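Terminal oxygenase component of carbazole (Janthinobacterium sp., PDB 7BUG) catalyses the angular dioxygenation of carbazole as the terminal oxygenase of a multicomponent system, using a Rieske [2Fe-2S] cluster and a mononuclear iron. Local coordinates at residues A[63-68]-A[119-124]; A[92-97]-A[107-112]; A[177-182]-A[225-230]; A[183-188]-A[200-205]. One frame throughout, in Å; residues are numbered along the deposited sequence. Where two conformers were deposited one is given.

Contact 1 of 4, residues A[63-68]-A[119-124]; sequences YCLKDR and QKLKTY
L121 lays its forked end over the backbone where strand 61-66 runs out. Its CD1 lies 3.2 Å from R68 O, and its CD2 lies 3.6 Å from K66 O. CG stands anti to the backbone N (chi1 -178°), which carries both methyls toward this bend. L121 CD2 also meets L65 CD2 at 3.8 Å. The T123 methyl packs on the same leucine from further along the segment, with T123 CG2 3.5 Å from L65 CD2. With an alanine at L121, a gap is likely to open against the K66 to R68 turn, and the L65 methyl would probably lose apolar cover. The backbones pair antiparallel. K66 N donates to K122 O at 2.9 Å, nearly straight at 170°. Y124 N donates to C64 O at 3.1 Å, from above the carbonyl plane. C64 SG lies at the edge of the Y124 ring, and one water joins C64 N to Y124 O. K66 NZ forms a salt bridge with E51, and Y124 OH hydrogen-bonds the same residue. The pairing joins strands 61-66 and 123-129 of the six-stranded Rieske-domain sheet, with strand 51-58 on one side and strand 132-137 on the other.

Contact 2 of 4, residues A[92-97]-A[107-112]; sequences YHAWTY and ILTNPT. With FES (Fe2/s2 (inorganic) cluster), chain D.
T109 OG1 donates to H93 O at 2.7 Å, the shortest hydrogen bond between the two segments. The hydroxyl lies between the backbone N and the carbonyl carbon (chi1 58°), which turns it to that oxygen. The donor is tilted modestly from the carbonyl plane. The next carbonyl, A94 O, accepts from L108 N at 3.1 Å, with the donor well above its plane. The same step brings A94 CB within 3.5 Å of L108 CB, tighter than usual for two carbons. W95 and I107 form a non-hydrogen-bonded antiparallel pair, and their side chains lie side by side. I107 CD1 sits over a face of the indole, 3.9 Å from the centroid of the five-membered ring and 9° off its normal, a CH-pi contact. I107 CG2 touches W95 CD1 at the rim at 3.5 Å. W95 CD1 also comes to 3.3 Å from cluster sulfur S1. A serine in place of W95 would probably strip the apolar wall beside S1 and leave the I107 methyls without their aromatic partner. H93 ND1 binds iron FE2 of the cluster at 2.1 Å, and H71 is a histidine ligand of the same iron. Segment 107-112 thus holds the carbonyl of iron ligand H93 by one bond, that of A94 by another, and W95 by packing. H93 NE2 is hydrogen-bonded to D180 of the second subunit. This histidine-aspartate link is consistent with the electron route from Rieske cluster to mononuclear iron known in this family.

Contact 3 of 4, residues A[177-182]-A[225-230]; sequences NGFDPS and KGVYDL
F179 drives the end of its ring against strand 226-229, and here the packing is close. Its CZ lies 3.4 Å from V227 O and 4.0 Å from V227 CG1, and the two side chains cross at about a right angle. CE1 meets D229 CB at 3.7 Å. The Y228 carbonyl carbon lies near the ring plane, at the ring edge. CG is anti to the backbone N (chi1 -166°), which sends the ring out from the last turn of helix 171-179 to the strand. I262 and I264 of the next strand also touch the ring, as does A361 of helix 360-372. The other half is looser and more polar. P181 offers only carbon to D229, with its CG 3.4 Å from D229 OD2. No hydrogen bond passes directly between the segments. A water fills in instead, 2.8 Å from F179 O and 2.6 Å from D229 OD2. The other carboxylate oxygen, D229 OD1, accepts from I231 N just beyond the strand. D180 points away from the strand; its OD2 hydrogen-bonds H93 of the third subunit. The chain leaving helix 171-179 leads directly to H183, a ligand of the mononuclear iron. Strand 226-229 belongs to the antiparallel sheet of the catalytic domain, which is of the Bet v 1-like class; the short helix 171-179 meets it through F179.

Contact 4 of 4, residues A[183-188]-A[200-205]; sequences HIYIHK and LPLGFA. With FE2 (Fe (II) ion), chain E.
I184 points toward segment 200-205 and sets its CD1 against P201. CG1 takes the crowded position between the backbone N and the carbonyl carbon (chi1 59°), and this aims CD1 at the other segment. CD1 lies 3.2 Å from P201 O. It also meets the proline ring at CG, and I184 CD1 lies 4.1 Å from F204 CE1. Y185 leaves the next position in another direction. Its ring and the L202 side chain cross obliquely, with Y185 CD1 4.2 Å from L202 CD2. The aliphatic part of K188 lies over one face of the same ring, with K188 CD about 3.7 Å above the plane. Beyond the ring, Y185 OH hydrogen-bonds E81 of the third subunit, and K188 NZ forms a salt bridge with it. L200 meets H187, with its CD2 3.9 Å from H187 CB. No direct hydrogen bond joins the segments, but a water donates to both I184 O and P201 O. The packing on I184 and Y185 faces segment 200-205, while the imidazoles of H183 and H187 turn to the iron. I186 CG1 lies over the centre of one face of the H187 imidazole, and F329 stacks with that ring. H183 NE2 binds the iron at 2.0 Å and H187 NE2 at 2.1 Å. D333 and two waters also bind it. The site is the two-histidine, one-carboxylate facial triad of Rieske non-haem iron oxygenases, with both histidines supplied by one short turn.

How the contacts relate
Contacts 1 and 2 lie in the Rieske domain, and contacts 3 and 4 in the catalytic domain on the opposite side of the chain's centre. All four are largely buried. Contact 2 is nested in the loop closed by contact 1, and L121 touches Y97 between them. Contact 4 is nested likewise inside contact 3. The Rieske pairs are joined by hydrogen bonds, backbone to backbone in contact 1 and partly from a threonine hydroxyl in contact 2; the catalytic pairs by apolar packing and bridging waters. Contacts 2 and 4 each carry iron ligands. Their centres are about 60 Å apart within one chain; the H93-D180 bond between subunits instead brings a Rieske cluster beside the mononuclear iron of a neighbouring chain.

Contact 1 of 4, residues A[63-68]-A[119-124]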
# COMPACT_ATOMS: atom_id res chain seq x y z
N TYR A 63 -14.63 -9.88 30.40
CA TYR A 63 -15.30 -8.62 30.04
C TYR A 63 -14.67 -8.12 28.74
O TYR A 63 -13.47 -8.40 28.50
CB TYR A 63 -15.06 -7.57 31.13
CG TYR A 63 -15.65 -7.92 32.47
CD1 TYR A 63 -14.94 -8.68 33.37
CD2 TYR A 63 -16.92 -7.52 32.78
CE1 TYR A 63 -15.47 -9.00 34.60
CE2 TYR A 63 -17.47 -7.80 34.03
CZ TYR A 63 -16.73 -8.54 34.93
OH TYR A 63 -17.32 -8.83 36.15
N CYS A 64 -15.46 -7.42 27.93
CA CYS A 64 -15.01 -6.93 26.62
C CYS A 64 -15.40 -5.46 26.48
O CYS A 64 -16.62 -5.16 26.55
CB CYS A 64 -15.62 -7.79 25.52
SG CYS A 64 -15.13 -7.22 23.88
N LEU A 65 -14.42 -4.59 26.24
CA LEU A 65 -14.58 -3.14 25.98
C LEU A 65 -14.05 -2.86 24.60
O LEU A 65 -13.09 -3.52 24.17
CB LEU A 65 -13.73 -2.32 26.95
CG LEU A 65 -14.30 -2.00 28.31
CD1 LEU A 65 -13.22 -1.38 29.16
CD2 LEU A 65 -15.49 -1.04 28.16
N LYS A 66 -14.66 -1.94 23.91
CA LYS A 66 -14.06 -1.45 22.65
C LYS A 66 -12.70 -0.85 22.98
O LYS A 66 -12.60 0.00 23.84
CB LYS A 66 -15.00 -0.52 21.90
CG LYS A 66 -14.36 0.05 20.64
CD LYS A 66 -15.44 0.66 19.77
CE LYS A 66 -16.32 -0.37 19.12
NZ LYS A 66 -17.06 0.18 17.98
N ASP A 67 -11.69 -1.21 22.21
CA ASP A 67 -10.32 -0.68 22.39
C ASP A 67 -10.18 0.63 21.62
O ASP A 67 -9.44 0.69 20.63
CB ASP A 67 -9.34 -1.75 21.95
CG ASP A 67 -7.88 -1.41 22.22
OD1 ASP A 67 -7.59 -0.52 23.06
OD2 ASP A 67 -7.02 -2.13 21.65
N ARG A 68 -10.93 1.65 22.02
CA ARG A 68 -10.94 2.96 21.31
C ARG A 68 -11.46 3.96 22.33
O ARG A 68 -12.69 3.93 22.63
CB ARG A 68 -11.77 2.97 20.05
CG ARG A 68 -11.60 4.28 19.28
CD ARG A 68 -12.31 4.37 17.94
NE ARG A 68 -13.71 4.26 18.25
CZ ARG A 68 -14.66 3.82 17.42
NH1 ARG A 68 -14.38 3.51 16.17
NH2 ARG A 68 -15.88 3.68 17.86
N GLN A 119 -20.97 9.45 29.90
CA GLN A 119 -20.47 8.78 28.68
C GLN A 119 -20.26 7.30 29.02
O GLN A 119 -20.02 6.91 30.20
CB GLN A 119 -19.16 9.39 28.17
CG GLN A 119 -19.22 10.86 27.82
CD GLN A 119 -20.05 11.24 26.62
OE1 GLN A 119 -20.53 10.39 25.86
NE2 GLN A 119 -20.23 12.53 26.44
N LYS A 120 -20.36 6.47 27.99
CA LYS A 120 -20.20 5.00 28.07
C LYS A 120 -19.39 4.51 26.87
O LYS A 120 -19.80 4.83 25.77
CB LYS A 120 -21.61 4.39 28.09
CG LYS A 120 -21.67 2.90 28.30
CD LYS A 120 -23.08 2.37 28.19
CE LYS A 120 -24.08 3.13 29.02
NZ LYS A 120 -25.38 2.42 29.12
N LEU A 121 -18.35 3.74 27.08
CA LEU A 121 -17.61 3.04 26.04
C LEU A 121 -18.38 1.77 25.70
O LEU A 121 -18.90 1.07 26.61
CB LEU A 121 -16.23 2.75 26.63
CG LEU A 121 -15.19 2.07 25.76
CD1 LEU A 121 -15.01 2.75 24.43
CD2 LEU A 121 -13.86 2.03 26.53
N LYS A 122 -18.44 1.42 24.43
CA LYS A 122 -19.14 0.21 23.98
C LYS A 122 -18.57 -1.02 24.65
O LYS A 122 -17.30 -1.13 24.78
CB LYS A 122 -19.05 0.13 22.46
CG LYS A 122 -19.76 -1.07 21.88
CD LYS A 122 -21.26 -0.94 21.97
CE LYS A 122 -21.99 -1.80 20.96
NZ LYS A 122 -23.44 -1.82 21.23
N THR A 123 -19.44 -1.89 25.14
CA THR A 123 -19.06 -3.20 25.66
C THR A 123 -19.76 -4.22 24.78
O THR A 123 -20.79 -3.89 24.09
CB THR A 123 -19.44 -3.39 27.14
OG1 THR A 123 -20.86 -3.31 27.19
CG2 THR A 123 -18.76 -2.36 28.02
N TYR A 124 -19.22 -5.41 24.79
CA TYR A 124 -19.80 -6.59 24.13
C TYR A 124 -19.89 -7.70 25.15
O TYR A 124 -18.95 -7.93 25.92
CB TYR A 124 -19.03 -6.99 22.87
CG TYR A 124 -19.18 -5.98 21.78
CD1 TYR A 124 -20.38 -5.80 21.12
CD2 TYR A 124 -18.10 -5.23 21.36
CE1 TYR A 124 -20.51 -4.88 20.08
CE2 TYR A 124 -18.21 -4.29 20.35
CZ TYR A 124 -19.42 -4.12 19.70
OH TYR A 124 -19.51 -3.24 18.68
O HOH W 1 -18.30 -7.52 28.52

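Contact 2 of 4, residues A[92-97]-A[107-112]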
# COMPACT_ATOMS: atom_id res chain seq x y z
N TYR A 92 -3.64 8.25 28.02
CA TYR A 92 -3.37 9.58 27.43
C TYR A 92 -3.82 10.67 28.42
O TYR A 92 -2.99 11.48 28.81
CB TYR A 92 -4.01 9.66 26.06
CG TYR A 92 -3.42 10.67 25.09
CD1 TYR A 92 -2.43 11.57 25.44
CD2 TYR A 92 -3.96 10.77 23.81
CE1 TYR A 92 -1.92 12.49 24.53
CE2 TYR A 92 -3.50 11.72 22.90
CZ TYR A 92 -2.48 12.59 23.27
OH TYR A 92 -1.94 13.52 22.40
N HIS A 93 -5.12 10.73 28.71
CA HIS A 93 -5.65 11.77 29.63
C HIS A 93 -6.39 11.11 30.77
O HIS A 93 -7.13 11.78 31.44
CB HIS A 93 -6.51 12.83 28.94
CG HIS A 93 -5.96 13.27 27.63
ND1 HIS A 93 -6.17 12.57 26.45
CD2 HIS A 93 -5.27 14.39 27.31
CE1 HIS A 93 -5.55 13.22 25.48
NE2 HIS A 93 -4.99 14.35 25.97
N ALA A 94 -6.22 9.82 30.95
CA ALA A 94 -6.70 9.10 32.15
C ALA A 94 -8.23 9.09 32.27
O ALA A 94 -8.74 8.89 33.42
CB ALA A 94 -6.06 9.63 33.41
N TRP A 95 -8.96 9.15 31.17
CA TRP A 95 -10.38 8.74 31.20
C TRP A 95 -10.46 7.29 31.65
O TRP A 95 -9.79 6.40 31.13
CB TRP A 95 -11.09 8.94 29.86
CG TRP A 95 -11.26 10.35 29.44
CD1 TRP A 95 -10.46 11.43 29.68
CD2 TRP A 95 -12.34 10.82 28.64
NE1 TRP A 95 -10.99 12.55 29.10
CE2 TRP A 95 -12.13 12.20 28.44
CE3 TRP A 95 -13.43 10.19 28.04
CZ2 TRP A 95 -12.99 12.96 27.64
CZ3 TRP A 95 -14.31 10.96 27.29
CH2 TRP A 95 -14.08 12.32 27.11
N THR A 96 -11.26 7.01 32.68
CA THR A 96 -11.32 5.71 33.34
C THR A 96 -12.71 5.09 33.16
O THR A 96 -13.73 5.75 33.49
CB THR A 96 -10.97 5.89 34.82
OG1 THR A 96 -9.63 6.40 34.86
CG2 THR A 96 -11.06 4.58 35.57
N TYR A 97 -12.72 3.84 32.71
CA TYR A 97 -13.95 3.11 32.34
C TYR A 97 -14.11 1.86 33.21
O TYR A 97 -13.15 1.16 33.52
CB TYR A 97 -13.89 2.71 30.87
CG TYR A 97 -13.61 3.88 29.95
CD1 TYR A 97 -14.66 4.62 29.43
CD2 TYR A 97 -12.33 4.14 29.50
CE1 TYR A 97 -14.44 5.64 28.52
CE2 TYR A 97 -12.09 5.17 28.61
CZ TYR A 97 -13.15 5.91 28.11
OH TYR A 97 -12.86 6.87 27.16
N ILE A 107 -12.10 10.64 35.74
CA ILE A 107 -11.02 11.14 34.84
C ILE A 107 -9.89 11.69 35.69
O ILE A 107 -10.11 12.72 36.37
CB ILE A 107 -11.51 12.20 33.84
CG1 ILE A 107 -12.70 11.73 33.01
CG2 ILE A 107 -10.33 12.65 32.95
CD1 ILE A 107 -13.31 12.79 32.15
N LEU A 108 -8.73 11.03 35.72
CA LEU A 108 -7.68 11.41 36.70
C LEU A 108 -7.19 12.82 36.46
O LEU A 108 -6.85 13.51 37.42
CB LEU A 108 -6.52 10.42 36.74
CG LEU A 108 -6.86 8.94 36.95
CD1 LEU A 108 -5.60 8.15 37.24
CD2 LEU A 108 -7.90 8.69 38.01
N THR A 109 -7.14 13.27 35.19
CA THR A 109 -6.64 14.61 34.84
C THR A 109 -7.64 15.72 35.13
O THR A 109 -7.24 16.88 35.04
CB THR A 109 -6.25 14.63 33.36
OG1 THR A 109 -7.39 14.27 32.54
CG2 THR A 109 -5.05 13.74 33.13
N ASN A 110 -8.89 15.40 35.44
CA ASN A 110 -9.91 16.42 35.75
C ASN A 110 -11.07 15.77 36.48
O ASN A 110 -12.06 15.34 35.91
CB ASN A 110 -10.41 17.19 34.54
CG ASN A 110 -11.42 18.24 34.97
OD1 ASN A 110 -11.64 18.39 36.18
ND2 ASN A 110 -12.11 18.87 34.00
N PRO A 111 -10.96 15.62 37.82
CA PRO A 111 -12.02 14.95 38.57
C PRO A 111 -13.34 15.75 38.66
O PRO A 111 -14.34 15.23 39.21
CB PRO A 111 -11.35 14.70 39.92
CG PRO A 111 -10.38 15.82 40.05
CD PRO A 111 -9.82 16.01 38.64
N THR A 112 -13.35 16.95 38.15
CA THR A 112 -14.56 17.81 38.10
C THR A 112 -15.23 17.79 36.75
O THR A 112 -16.23 18.51 36.54
CB THR A 112 -14.27 19.25 38.52
OG1 THR A 112 -13.49 19.94 37.52
CG2 THR A 112 -13.57 19.30 39.84
FE1 FES D . -8.03 8.51 26.17
FE2 FES D . -7.69 11.19 26.10
S1 FES D . -8.17 9.91 27.87
S2 FES D . -7.50 9.76 24.38

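Contact 3 of 4, residues A[177-182]-A[225-230]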
# COMPACT_ATOMS: atom_id res chain seq x y z
N ASN A 177 -14.50 -22.72 1.06
CA ASN A 177 -13.45 -23.76 0.98
C ASN A 177 -13.81 -24.90 1.95
O ASN A 177 -13.62 -26.07 1.58
CB ASN A 177 -12.09 -23.18 1.29
CG ASN A 177 -11.05 -24.23 1.63
OD1 ASN A 177 -10.64 -24.97 0.74
ND2 ASN A 177 -10.56 -24.18 2.86
N GLY A 178 -14.27 -24.57 3.14
CA GLY A 178 -14.62 -25.61 4.12
C GLY A 178 -15.78 -26.47 3.64
O GLY A 178 -15.77 -27.73 3.86
N PHE A 179 -16.84 -25.85 3.13
CA PHE A 179 -18.11 -26.52 2.84
C PHE A 179 -18.15 -27.05 1.40
O PHE A 179 -19.10 -27.70 1.02
CB PHE A 179 -19.27 -25.56 3.06
CG PHE A 179 -20.60 -26.25 3.12
CD1 PHE A 179 -20.83 -27.32 3.97
CD2 PHE A 179 -21.65 -25.77 2.36
CE1 PHE A 179 -22.08 -27.93 4.01
CE2 PHE A 179 -22.89 -26.38 2.42
CZ PHE A 179 -23.11 -27.45 3.25
N ASP A 180 -17.08 -26.88 0.66
CA ASP A 180 -17.08 -27.21 -0.79
C ASP A 180 -16.90 -28.72 -0.99
O ASP A 180 -15.88 -29.28 -0.56
CB ASP A 180 -15.91 -26.43 -1.34
CG ASP A 180 -15.69 -26.57 -2.82
OD1 ASP A 180 -16.09 -27.63 -3.38
OD2 ASP A 180 -15.05 -25.64 -3.35
N PRO A 181 -17.89 -29.47 -1.52
CA PRO A 181 -17.75 -30.91 -1.57
C PRO A 181 -16.59 -31.40 -2.47
O PRO A 181 -15.98 -32.43 -2.20
CB PRO A 181 -19.11 -31.42 -2.08
CG PRO A 181 -20.06 -30.23 -1.94
CD PRO A 181 -19.19 -28.99 -2.02
N SER A 182 -16.29 -30.67 -3.54
CA SER A 182 -15.27 -31.14 -4.53
C SER A 182 -13.84 -30.69 -4.19
O SER A 182 -12.87 -31.22 -4.80
CB SER A 182 -15.65 -30.73 -5.88
OG SER A 182 -16.80 -31.46 -6.26
N LYS A 225 -29.14 -21.96 12.32
CA LYS A 225 -29.45 -21.90 10.88
C LYS A 225 -28.27 -22.54 10.15
O LYS A 225 -27.14 -22.07 10.33
CB LYS A 225 -29.69 -20.47 10.40
CG LYS A 225 -30.80 -19.71 11.13
CD LYS A 225 -32.18 -20.16 10.70
CE LYS A 225 -33.26 -19.30 11.29
NZ LYS A 225 -33.60 -19.82 12.62
N GLY A 226 -28.51 -23.59 9.37
CA GLY A 226 -27.40 -24.22 8.65
C GLY A 226 -27.83 -25.03 7.45
O GLY A 226 -29.02 -25.06 7.08
N VAL A 227 -26.85 -25.64 6.82
CA VAL A 227 -27.03 -26.46 5.59
C VAL A 227 -26.21 -27.72 5.76
O VAL A 227 -25.02 -27.62 6.07
CB VAL A 227 -26.64 -25.71 4.29
CG1 VAL A 227 -27.01 -26.54 3.06
CG2 VAL A 227 -27.30 -24.36 4.21
N TYR A 228 -26.81 -28.88 5.51
CA TYR A 228 -26.07 -30.16 5.39
C TYR A 228 -25.79 -30.40 3.91
O TYR A 228 -26.68 -30.15 3.07
CB TYR A 228 -26.86 -31.34 5.96
CG TYR A 228 -26.92 -31.39 7.46
CD1 TYR A 228 -27.82 -30.61 8.17
CD2 TYR A 228 -26.02 -32.14 8.18
CE1 TYR A 228 -27.86 -30.63 9.56
CE2 TYR A 228 -26.03 -32.17 9.56
CZ TYR A 228 -26.94 -31.39 10.26
OH TYR A 228 -26.90 -31.42 11.63
N ASP A 229 -24.57 -30.87 3.65
CA ASP A 229 -24.07 -31.33 2.33
C ASP A 229 -24.47 -32.81 2.20
O ASP A 229 -23.89 -33.64 2.89
CB ASP A 229 -22.54 -31.13 2.23
CG ASP A 229 -21.90 -31.78 1.01
OD1 ASP A 229 -22.66 -32.22 0.12
OD2 ASP A 229 -20.65 -31.92 1.00
N LEU A 230 -25.43 -33.09 1.34
CA LEU A 230 -25.94 -34.46 1.11
C LEU A 230 -25.44 -35.00 -0.23
O LEU A 230 -26.06 -35.95 -0.71
CB LEU A 230 -27.47 -34.44 1.12
CG LEU A 230 -28.10 -33.87 2.38
CD1 LEU A 230 -29.61 -34.06 2.30
CD2 LEU A 230 -27.53 -34.50 3.63
O HOH W 2 -18.98 -30.27 2.03

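Contact 4 of 4, residues A[183-188]-A[200-205]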
# COMPACT_ATOMS: atom_id res chain seq x y z
N HIS A 183 -13.64 -29.80 -3.22
CA HIS A 183 -12.31 -29.25 -2.89
C HIS A 183 -11.43 -30.36 -2.32
O HIS A 183 -10.24 -30.15 -2.23
CB HIS A 183 -12.39 -28.04 -1.92
CG HIS A 183 -12.22 -28.39 -0.49
ND1 HIS A 183 -13.26 -28.86 0.27
CD2 HIS A 183 -11.14 -28.42 0.30
CE1 HIS A 183 -12.83 -29.13 1.47
NE2 HIS A 183 -11.51 -28.86 1.55
N ILE A 184 -12.00 -31.49 -1.87
CA ILE A 184 -11.22 -32.56 -1.21
C ILE A 184 -10.15 -33.16 -2.15
O ILE A 184 -9.22 -33.74 -1.63
CB ILE A 184 -12.15 -33.67 -0.71
CG1 ILE A 184 -12.97 -34.29 -1.84
CG2 ILE A 184 -13.00 -33.11 0.43
CD1 ILE A 184 -13.68 -35.56 -1.44
N TYR A 185 -10.24 -32.84 -3.42
CA TYR A 185 -9.14 -33.08 -4.41
C TYR A 185 -7.81 -32.56 -3.87
O TYR A 185 -6.77 -33.23 -4.01
CB TYR A 185 -9.53 -32.49 -5.75
CG TYR A 185 -8.53 -32.78 -6.84
CD1 TYR A 185 -8.49 -34.04 -7.43
CD2 TYR A 185 -7.59 -31.84 -7.22
CE1 TYR A 185 -7.54 -34.34 -8.38
CE2 TYR A 185 -6.62 -32.13 -8.16
CZ TYR A 185 -6.61 -33.38 -8.75
OH TYR A 185 -5.66 -33.70 -9.69
N ILE A 186 -7.79 -31.39 -3.20
CA ILE A 186 -6.52 -30.81 -2.70
C ILE A 186 -5.91 -31.65 -1.58
O ILE A 186 -4.75 -31.41 -1.27
CB ILE A 186 -6.70 -29.34 -2.27
CG1 ILE A 186 -7.34 -29.19 -0.88
CG2 ILE A 186 -7.47 -28.59 -3.33
CD1 ILE A 186 -7.40 -27.76 -0.38
N HIS A 187 -6.69 -32.53 -0.93
CA HIS A 187 -6.25 -33.29 0.26
C HIS A 187 -5.75 -34.70 -0.13
O HIS A 187 -5.36 -35.43 0.77
CB HIS A 187 -7.41 -33.37 1.25
CG HIS A 187 -7.84 -32.04 1.78
ND1 HIS A 187 -6.99 -31.24 2.50
CD2 HIS A 187 -9.03 -31.42 1.80
CE1 HIS A 187 -7.63 -30.16 2.90
NE2 HIS A 187 -8.86 -30.25 2.48
N LYS A 188 -5.70 -34.99 -1.42
CA LYS A 188 -5.42 -36.37 -1.94
C LYS A 188 -4.03 -36.83 -1.51
O LYS A 188 -3.86 -38.04 -1.32
CB LYS A 188 -5.65 -36.42 -3.45
CG LYS A 188 -4.67 -35.63 -4.30
CD LYS A 188 -5.15 -35.47 -5.72
CE LYS A 188 -4.18 -34.69 -6.59
NZ LYS A 188 -4.13 -33.25 -6.20
N LEU A 200 -10.81 -41.51 1.09
CA LEU A 200 -11.04 -40.12 0.62
C LEU A 200 -11.14 -40.19 -0.89
O LEU A 200 -10.13 -40.43 -1.55
CB LEU A 200 -9.90 -39.21 1.06
CG LEU A 200 -10.16 -37.72 0.85
CD1 LEU A 200 -11.12 -37.21 1.93
CD2 LEU A 200 -8.87 -36.91 0.84
N PRO A 201 -12.34 -39.99 -1.46
CA PRO A 201 -12.47 -39.89 -2.91
C PRO A 201 -11.91 -38.55 -3.42
O PRO A 201 -11.65 -37.69 -2.59
CB PRO A 201 -13.96 -39.89 -3.20
CG PRO A 201 -14.65 -39.61 -1.87
CD PRO A 201 -13.63 -39.83 -0.77
N LEU A 202 -11.65 -38.47 -4.72
CA LEU A 202 -11.25 -37.22 -5.41
C LEU A 202 -12.43 -36.25 -5.41
O LEU A 202 -12.17 -35.02 -5.43
CB LEU A 202 -10.84 -37.53 -6.85
CG LEU A 202 -9.67 -38.49 -6.98
CD1 LEU A 202 -9.33 -38.68 -8.44
CD2 LEU A 202 -8.46 -38.03 -6.18
N GLY A 203 -13.65 -36.79 -5.45
CA GLY A 203 -14.91 -36.04 -5.54
C GLY A 203 -16.10 -36.98 -5.64
O GLY A 203 -15.93 -38.14 -5.26
N PHE A 204 -17.21 -36.49 -6.19
CA PHE A 204 -18.52 -37.18 -6.26
C PHE A 204 -19.19 -36.83 -7.58
O PHE A 204 -19.27 -35.65 -7.91
CB PHE A 204 -19.46 -36.73 -5.15
CG PHE A 204 -18.96 -37.07 -3.77
CD1 PHE A 204 -18.16 -36.17 -3.09
CD2 PHE A 204 -19.26 -38.28 -3.19
CE1 PHE A 204 -17.66 -36.49 -1.84
CE2 PHE A 204 -18.75 -38.61 -1.94
CZ PHE A 204 -17.95 -37.71 -1.27
N ALA A 205 -19.70 -37.84 -8.28
CA ALA A 205 -20.70 -37.60 -9.35
C ALA A 205 -22.05 -37.49 -8.64
O ALA A 205 -22.46 -38.46 -7.99
CB ALA A 205 -20.68 -38.72 -10.38
FE FE2 E . -10.31 -28.85 3.13
O HOH W 3 -9.04 -36.38 -2.58
O HOH W 4 -11.27 -29.80 4.34
O HOH W 5 -11.75 -27.46 4.04